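Local coordinates for protein calreticulin, putative,Calreticulin, putative (Trypanosoma cruzi, PDB 5HCF) that probably acts as a lectin-like chaperone, its globular domain offering binding surfaces for both carbohydrate and peptide, at residues Asp80-Pro92 against Gly101-Gly115. Numbering follows the deposited sequence. Where two conformers were deposited one is given.
Sequences DLKCGGGYIKLLP and GETKYWLMFGPDRCG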
ATOM      1  N   ASP A  80     -17.288  -6.425   6.399  1.00 50.43           N
ATOM      2  CA  ASP A  80     -18.286  -5.666   5.631  1.00 50.77           C
ATOM      3  C   ASP A  80     -17.962  -4.192   5.737  1.00 45.69           C
ATOM      4  O   ASP A  80     -18.664  -3.424   6.389  1.00 44.05           O
ATOM      5  CB  ASP A  80     -19.721  -5.924   6.113  1.00 56.11           C
ATOM      6  CG  ASP A  80     -20.267  -7.253   5.639  1.00 61.81           C
ATOM      7  OD1 ASP A  80     -19.979  -7.632   4.482  1.00 63.72           O
ATOM      8  OD2 ASP A  80     -20.995  -7.912   6.418  1.00 64.26           O
ATOM      9  N   LEU A  81     -16.885  -3.804   5.074  1.00 43.27           N
ATOM     10  CA  LEU A  81     -16.422  -2.436   5.136  1.00 41.81           C
ATOM     11  C   LEU A  81     -17.334  -1.554   4.294  1.00 42.08           C
ATOM     12  O   LEU A  81     -17.674  -1.907   3.169  1.00 41.84           O
ATOM     13  CB  LEU A  81     -14.972  -2.350   4.649  1.00 40.24           C
ATOM     14  CG  LEU A  81     -14.259  -0.999   4.703  1.00 38.14           C
ATOM     15  CD1 LEU A  81     -14.091  -0.538   6.139  1.00 37.41           C
ATOM     16  CD2 LEU A  81     -12.915  -1.094   4.009  1.00 38.45           C
ATOM     17  N   LYS A  82     -17.759  -0.429   4.863  1.00 42.41           N
ATOM     18  CA  LYS A  82     -18.492   0.586   4.109  1.00 42.07           C
ATOM     19  C   LYS A  82     -17.643   1.845   3.976  1.00 41.17           C
ATOM     20  O   LYS A  82     -17.563   2.428   2.897  1.00 45.43           O
ATOM     21  CB  LYS A  82     -19.840   0.916   4.759  1.00 41.64           C
ATOM     22  CG  LYS A  82     -20.806  -0.253   4.787  1.00 42.76           C
ATOM     23  CD  LYS A  82     -21.157  -0.647   3.359  1.00 45.04           C
ATOM     24  CE  LYS A  82     -22.198  -1.746   3.295  1.00 49.28           C
ATOM     25  NZ  LYS A  82     -23.520  -1.171   2.911  1.00 53.84           N
ATOM     26  N   CYS A  83     -16.993   2.247   5.061  1.00 37.26           N
ATOM     27  CA  CYS A  83     -16.044   3.354   5.005  1.00 37.46           C
ATOM     28  C   CYS A  83     -14.792   3.007   5.807  1.00 34.06           C
ATOM     29  O   CYS A  83     -14.856   2.802   7.020  1.00 34.84           O
ATOM     30  CB  CYS A  83     -16.672   4.655   5.526  1.00 41.04           C
ATOM     31  SG  CYS A  83     -15.596   6.121   5.365  1.00 43.17           S
ATOM     32  N   GLY A  84     -13.660   2.916   5.117  1.00 32.16           N
ATOM     33  CA  GLY A  84     -12.386   2.715   5.784  1.00 33.26           C
ATOM     34  C   GLY A  84     -11.216   2.493   4.844  1.00 32.45           C
ATOM     35  O   GLY A  84     -11.384   2.022   3.722  1.00 32.42           O
ATOM     36  N   GLY A  85     -10.018   2.814   5.315  1.00 32.71           N
ATOM     37  CA  GLY A  85      -8.824   2.676   4.504  1.00 31.98           C
ATOM     38  C   GLY A  85      -8.100   1.368   4.754  1.00 34.17           C
ATOM     39  O   GLY A  85      -8.247   0.755   5.813  1.00 36.72           O
ATOM     40  N   GLY A  86      -7.311   0.941   3.775  1.00 33.94           N
ATOM     41  CA  GLY A  86      -6.503  -0.258   3.906  1.00 34.40           C
ATOM     42  C   GLY A  86      -5.196  -0.090   3.159  1.00 34.13           C
ATOM     43  O   GLY A  86      -4.660  -1.040   2.588  1.00 34.54           O
ATOM     44  N   TYR A  87      -4.678   1.133   3.177  1.00 32.98           N
ATOM     45  CA  TYR A  87      -3.457   1.459   2.456  1.00 33.09           C
ATOM     46  C   TYR A  87      -2.289   1.685   3.411  1.00 34.19           C
ATOM     47  O   TYR A  87      -2.485   2.058   4.568  1.00 34.23           O
ATOM     48  CB  TYR A  87      -3.674   2.704   1.598  1.00 32.83           C
ATOM     49  CG  TYR A  87      -4.265   3.867   2.365  1.00 32.23           C
ATOM     50  CD1 TYR A  87      -3.449   4.744   3.078  1.00 31.21           C
ATOM     51  CD2 TYR A  87      -5.637   4.087   2.384  1.00 31.82           C
ATOM     52  CE1 TYR A  87      -3.988   5.812   3.786  1.00 31.27           C
ATOM     53  CE2 TYR A  87      -6.183   5.150   3.087  1.00 31.44           C
ATOM     54  CZ  TYR A  87      -5.355   6.008   3.784  1.00 31.98           C
ATOM     55  OH  TYR A  87      -5.900   7.062   4.479  1.00 33.72           O
ATOM     56  N   ILE A  88      -1.074   1.469   2.914  1.00 34.54           N
ATOM     57  CA  ILE A  88       0.133   1.693   3.703  1.00 35.48           C
ATOM     58  C   ILE A  88       0.926   2.875   3.152  1.00 36.22           C
ATOM     59  O   ILE A  88       0.655   3.355   2.046  1.00 34.73           O
ATOM     60  CB  ILE A  88       1.051   0.454   3.724  1.00 36.63           C
ATOM     61  CG1 ILE A  88       1.736   0.282   2.364  1.00 34.74           C
ATOM     62  CG2 ILE A  88       0.263  -0.788   4.107  1.00 37.30           C
ATOM     63  CD1 ILE A  88       2.791  -0.801   2.331  1.00 34.80           C
ATOM     64  N   LYS A  89       1.902   3.338   3.930  1.00 37.06           N
ATOM     65  CA  LYS A  89       2.762   4.441   3.515  1.00 35.98           C
ATOM     66  C   LYS A  89       4.237   4.091   3.672  1.00 37.05           C
ATOM     67  O   LYS A  89       4.625   3.397   4.613  1.00 38.31           O
ATOM     68  CB  LYS A  89       2.448   5.701   4.325  1.00 35.57           C
ATOM     69  CG  LYS A  89       1.043   6.262   4.119  1.00 33.08           C
ATOM     70  CD  LYS A  89       0.837   7.495   4.982  1.00 31.94           C
ATOM     71  CE  LYS A  89      -0.396   8.267   4.573  1.00 29.17           C
ATOM     72  NZ  LYS A  89      -0.573   9.484   5.408  1.00 29.02           N
ATOM     73  N   LEU A  90       5.057   4.589   2.752  1.00 35.88           N
ATOM     74  CA  LEU A  90       6.505   4.458   2.865  1.00 37.97           C
ATOM     75  C   LEU A  90       7.096   5.848   3.090  1.00 39.30           C
ATOM     76  O   LEU A  90       6.864   6.761   2.298  1.00 40.69           O
ATOM     77  CB  LEU A  90       7.096   3.797   1.616  1.00 36.63           C
ATOM     78  CG  LEU A  90       6.428   2.490   1.172  1.00 33.92           C
ATOM     79  CD1 LEU A  90       7.081   1.946  -0.085  1.00 33.01           C
ATOM     80  CD2 LEU A  90       6.469   1.457   2.284  1.00 32.34           C
ATOM     81  N   LEU A  91       7.849   6.011   4.175  1.00 38.11           N
ATOM     82  CA  LEU A  91       8.260   7.342   4.603  1.00 37.48           C
ATOM     83  C   LEU A  91       9.763   7.465   4.791  1.00 41.15           C
ATOM     84  O   LEU A  91      10.417   6.523   5.241  1.00 40.80           O
ATOM     85  CB  LEU A  91       7.563   7.714   5.914  1.00 36.06           C
ATOM     86  CG  LEU A  91       6.073   7.394   6.055  1.00 35.01           C
ATOM     87  CD1 LEU A  91       5.851   6.078   6.787  1.00 33.39           C
ATOM     88  CD2 LEU A  91       5.346   8.525   6.767  1.00 36.14           C
ATOM     89  N   PRO A  92      10.312   8.643   4.447  1.00 39.96           N
ATOM     90  CA  PRO A  92      11.683   9.023   4.801  1.00 40.92           C
ATOM     91  C   PRO A  92      11.769   9.335   6.293  1.00 43.24           C
ATOM     92  O   PRO A  92      10.745   9.247   6.972  1.00 43.36           O
ATOM     93  CB  PRO A  92      11.938  10.267   3.947  1.00 39.33           C
ATOM     94  CG  PRO A  92      10.593  10.853   3.740  1.00 39.42           C
ATOM     95  CD  PRO A  92       9.638   9.689   3.657  1.00 39.12           C
ATOM     96  N   GLY A 101      -1.386  11.794   9.789  1.00 47.06           N
ATOM     97  CA  GLY A 101      -1.772  12.055   8.414  1.00 45.18           C
ATOM     98  C   GLY A 101      -0.919  13.065   7.669  1.00 46.96           C
ATOM     99  O   GLY A 101      -0.824  13.008   6.445  1.00 48.76           O
ATOM    100  N   GLU A 102      -0.291  13.982   8.399  1.00 47.51           N
ATOM    101  CA  GLU A 102       0.461  15.073   7.782  1.00 48.23           C
ATOM    102  C   GLU A 102       1.946  14.747   7.619  1.00 44.81           C
ATOM    103  O   GLU A 102       2.667  15.451   6.915  1.00 43.90           O
ATOM    104  CB  GLU A 102       0.304  16.353   8.603  1.00 54.41           C
ATOM    105  CG  GLU A 102      -1.134  16.733   8.902  1.00 57.76           C
ATOM    106  CD  GLU A 102      -1.812  17.396   7.723  1.00 60.35           C
ATOM    107  OE1 GLU A 102      -2.055  18.622   7.787  1.00 61.14           O
ATOM    108  OE2 GLU A 102      -2.105  16.686   6.736  1.00 61.10           O
ATOM    109  N   THR A 103       2.401  13.698   8.291  1.00 43.67           N
ATOM    110  CA  THR A 103       3.779  13.239   8.149  1.00 42.61           C
ATOM    111  C   THR A 103       4.143  13.032   6.682  1.00 43.71           C
ATOM    112  O   THR A 103       3.399  12.395   5.934  1.00 43.88           O
ATOM    113  CB  THR A 103       4.015  11.926   8.917  1.00 39.47           C
ATOM    114  OG1 THR A 103       3.438  12.021  10.226  1.00 39.76           O
ATOM    115  CG2 THR A 103       5.504  11.630   9.028  1.00 38.64           C
ATOM    116  N   LYS A 104       5.291  13.566   6.277  1.00 43.82           N
ATOM    117  CA  LYS A 104       5.722  13.461   4.892  1.00 41.55           C
ATOM    118  C   LYS A 104       6.021  12.016   4.510  1.00 42.20           C
ATOM    119  O   LYS A 104       6.862  11.357   5.127  1.00 43.48           O
ATOM    120  CB  LYS A 104       6.960  14.322   4.641  1.00 42.45           C
ATOM    121  CG  LYS A 104       7.629  14.044   3.299  1.00 43.63           C
ATOM    122  CD  LYS A 104       8.745  15.032   2.995  1.00 47.39           C
ATOM    123  CE  LYS A 104       9.387  14.735   1.643  1.00 49.18           C
ATOM    124  NZ  LYS A 104      10.448  15.723   1.282  1.00 53.25           N
ATOM    125  N   TYR A 105       5.322  11.526   3.491  1.00 40.64           N
ATOM    126  CA  TYR A 105       5.591  10.203   2.947  1.00 38.05           C
ATOM    127  C   TYR A 105       6.106  10.338   1.521  1.00 36.49           C
ATOM    128  O   TYR A 105       5.991  11.402   0.918  1.00 39.58           O
ATOM    129  CB  TYR A 105       4.332   9.329   2.988  1.00 36.72           C
ATOM    130  CG  TYR A 105       3.159   9.909   2.227  1.00 34.84           C
ATOM    131  CD1 TYR A 105       2.213  10.692   2.869  1.00 33.56           C
ATOM    132  CD2 TYR A 105       3.010   9.689   0.864  1.00 34.47           C
ATOM    133  CE1 TYR A 105       1.150  11.235   2.179  1.00 33.44           C
ATOM    134  CE2 TYR A 105       1.948  10.228   0.166  1.00 33.20           C
ATOM    135  CZ  TYR A 105       1.022  10.999   0.830  1.00 33.16           C
ATOM    136  OH  TYR A 105      -0.040  11.539   0.142  1.00 33.94           O
ATOM    137  N   TRP A 106       6.692   9.269   0.995  1.00 33.72           N
ATOM    138  CA  TRP A 106       7.046   9.216  -0.415  1.00 33.28           C
ATOM    139  C   TRP A 106       5.942   8.514  -1.189  1.00 33.28           C
ATOM    140  O   TRP A 106       5.599   8.915  -2.299  1.00 33.36           O
ATOM    141  CB  TRP A 106       8.372   8.492  -0.641  1.00 32.70           C
ATOM    142  CG  TRP A 106       8.676   8.264  -2.108  1.00 32.58           C
ATOM    143  CD1 TRP A 106       8.957   9.218  -3.046  1.00 33.57           C
ATOM    144  CD2 TRP A 106       8.723   7.004  -2.794  1.00 30.14           C
ATOM    145  NE1 TRP A 106       9.176   8.629  -4.271  1.00 32.18           N
ATOM    146  CE2 TRP A 106       9.040   7.273  -4.143  1.00 31.18           C
ATOM    147  CE3 TRP A 106       8.530   5.677  -2.399  1.00 29.65           C
ATOM    148  CZ2 TRP A 106       9.169   6.261  -5.100  1.00 31.80           C
ATOM    149  CZ3 TRP A 106       8.659   4.673  -3.349  1.00 29.46           C
ATOM    150  CH2 TRP A 106       8.973   4.970  -4.684  1.00 30.21           C
ATOM    151  N   LEU A 107       5.411   7.444  -0.602  1.00 33.41           N
ATOM    152  CA  LEU A 107       4.362   6.664  -1.242  1.00 32.67           C
ATOM    153  C   LEU A 107       3.194   6.354  -0.306  1.00 34.27           C
ATOM    154  O   LEU A 107       3.387   5.959   0.845  1.00 35.47           O
ATOM    155  CB  LEU A 107       4.940   5.352  -1.791  1.00 31.13           C
ATOM    156  CG  LEU A 107       3.984   4.370  -2.482  1.00 29.86           C
ATOM    157  CD1 LEU A 107       3.551   4.871  -3.861  1.00 26.42           C
ATOM    158  CD2 LEU A 107       4.601   2.976  -2.581  1.00 30.23           C
ATOM    159  N   MET A 108       1.983   6.558  -0.814  1.00 34.10           N
ATOM    160  CA  MET A 108       0.774   6.088  -0.152  0.50 33.43           C
ATOM    161  C   MET A 108       0.077   5.116  -1.093  1.00 34.15           C
ATOM    162  O   MET A 108      -0.352   5.495  -2.187  1.00 36.42           O
ATOM    163  CB  MET A 108      -0.146   7.248   0.221  0.50 33.72           C
ATOM    164  CG  MET A 108      -1.486   6.815   0.794  0.50 32.76           C
ATOM    165  SD  MET A 108      -2.414   8.192   1.503  0.50 33.30           S
ATOM    166  CE  MET A 108      -4.085   7.768   1.009  0.50 32.25           C
ATOM    167  N   PHE A 109      -0.031   3.863  -0.667  1.00 32.95           N
ATOM    168  CA  PHE A 109      -0.424   2.783  -1.566  1.00 31.39           C
ATOM    169  C   PHE A 109      -1.385   1.788  -0.914  1.00 32.25           C
ATOM    170  O   PHE A 109      -1.087   1.233   0.144  1.00 32.71           O
ATOM    171  CB  PHE A 109       0.846   2.072  -2.056  1.00 29.50           C
ATOM    172  CG  PHE A 109       0.590   0.860  -2.902  1.00 28.73           C
ATOM    173  CD1 PHE A 109      -0.214   0.934  -4.024  1.00 27.05           C
ATOM    174  CD2 PHE A 109       1.171  -0.359  -2.574  1.00 27.10           C
ATOM    175  CE1 PHE A 109      -0.444  -0.186  -4.796  1.00 26.61           C
ATOM    176  CE2 PHE A 109       0.948  -1.479  -3.341  1.00 25.05           C
ATOM    177  CZ  PHE A 109       0.141  -1.394  -4.456  1.00 26.53           C
ATOM    178  N   GLY A 110      -2.540   1.577  -1.541  1.00 31.58           N
ATOM    179  CA  GLY A 110      -3.482   0.573  -1.076  1.00 32.20           C
ATOM    180  C   GLY A 110      -4.937   0.948  -1.286  1.00 33.79           C
ATOM    181  O   GLY A 110      -5.237   2.053  -1.740  1.00 35.97           O
ATOM    182  N   PRO A 111      -5.855   0.026  -0.951  1.00 32.23           N
ATOM    183  CA  PRO A 111      -7.297   0.227  -1.144  1.00 31.31           C
ATOM    184  C   PRO A 111      -7.893   1.246  -0.180  1.00 31.35           C
ATOM    185  O   PRO A 111      -7.447   1.352   0.962  1.00 34.38           O
ATOM    186  CB  PRO A 111      -7.877  -1.168  -0.891  1.00 29.35           C
ATOM    187  CG  PRO A 111      -6.911  -1.793   0.056  1.00 27.33           C
ATOM    188  CD  PRO A 111      -5.561  -1.309  -0.399  1.00 30.07           C
ATOM    189  N   ASP A 112      -8.900   1.980  -0.643  1.00 29.52           N
ATOM    190  CA  ASP A 112      -9.593   2.955   0.193  1.00 29.69           C
ATOM    191  C   ASP A 112     -11.040   3.046  -0.266  1.00 29.44           C
ATOM    192  O   ASP A 112     -11.318   3.131  -1.457  1.00 29.06           O
ATOM    193  CB  ASP A 112      -8.912   4.326   0.131  1.00 27.32           C
ATOM    194  CG  ASP A 112      -9.479   5.310   1.144  1.00 28.51           C
ATOM    195  OD1 ASP A 112     -10.192   4.878   2.078  1.00 31.05           O
ATOM    196  OD2 ASP A 112      -9.207   6.521   1.011  1.00 28.77           O
ATOM    197  N   ARG A 113     -11.967   2.998   0.683  0.73 31.39           N
ATOM    198  CA  ARG A 113     -13.384   3.036   0.347  0.73 33.69           C
ATOM    199  C   ARG A 113     -14.218   3.758   1.402  0.73 35.16           C
ATOM    200  O   ARG A 113     -13.958   3.655   2.608  0.73 35.39           O
ATOM    201  CB  ARG A 113     -13.904   1.607   0.157  0.73 34.59           C
ATOM    202  CG  ARG A 113     -15.409   1.489  -0.030  0.73 36.66           C
ATOM    203  CD  ARG A 113     -16.026   0.596   1.039  0.73 36.88           C
ATOM    204  NE  ARG A 113     -15.695  -0.816   0.849  0.73 36.91           N
ATOM    205  CZ  ARG A 113     -16.557  -1.745   0.441  0.73 37.89           C
ATOM    206  NH1 ARG A 113     -17.819  -1.420   0.178  0.73 38.02           N
ATOM    207  NH2 ARG A 113     -16.161  -3.006   0.306  0.73 37.03           N
ATOM    208  N   CYS A 114     -15.225   4.487   0.933  1.00 35.35           N
ATOM    209  CA  CYS A 114     -16.165   5.175   1.803  1.00 33.85           C
ATOM    210  C   CYS A 114     -17.442   5.449   1.014  1.00 33.57           C
ATOM    211  O   CYS A 114     -17.466   6.311   0.135  1.00 33.70           O
ATOM    212  CB  CYS A 114     -15.560   6.473   2.340  1.00 34.65           C
ATOM    213  SG  CYS A 114     -16.399   7.148   3.786  1.00 38.25           S
ATOM    214  N   GLY A 115     -18.503   4.715   1.328  1.00 34.33           N
ATOM    215  CA  GLY A 115     -19.737   4.811   0.572  1.00 33.89           C
ATOM    216  C   GLY A 115     -19.570   4.238  -0.821  1.00 33.46           C
ATOM    217  O   GLY A 115     -18.972   3.176  -0.998  1.00 34.77           O
TER
HETATM  218  O   HOH W   1     -10.111   0.197   2.475  1.00 29.18           O
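A chi1 of 51° puts Tyr87 CG between the backbone N and the carbonyl carbon, and the ring lies against Met108, which in the conformer given sets CG anti to its backbone N and bends at its last torsion, laying its methyl on that ring. There Met108 CE sits 3.6 Å from the Tyr87 ring centroid, a CH-pi contact over one face, with SD oblique to it; an unbranched, pliable thioether suits this Met-aromatic fit, though a second conformer makes it probably not permanent. Pro111 O lies at the ring's edge, in plane. Gly110, with no side chain to press on Tyr87, takes backbone angles few other residues tolerate, and Gly110 CA comes 3.4 Å from Tyr87 CB where the strand turns a corner.

On either side of this corner the strands pair antiparallel. Phe109 N donates to Ile88 O at 2.8 Å. At one end Cys83 and Cys114, a non-hydrogen-bonded pair, are joined by a disulfide (SG to SG 2.0 Å); at the other, Trp106 and Leu107 both face Leu90 in a classic beta bulge, Trp106 N donating to Leu90 O at 2.8 Å. Lys89 runs extended alongside Met108, and its ammonium forms a salt bridge with Asp214. In the same conformer Lys89 CE lies 3.7 Å from Met108 SD.

Ile88, Leu90, Leu107 and Phe109 share the opposite face, packing against strands 69-76 and 145-152 in the core of the legume-lectin sandwich, while strands 208-217 and 117-126 flank the pair within its own sheet.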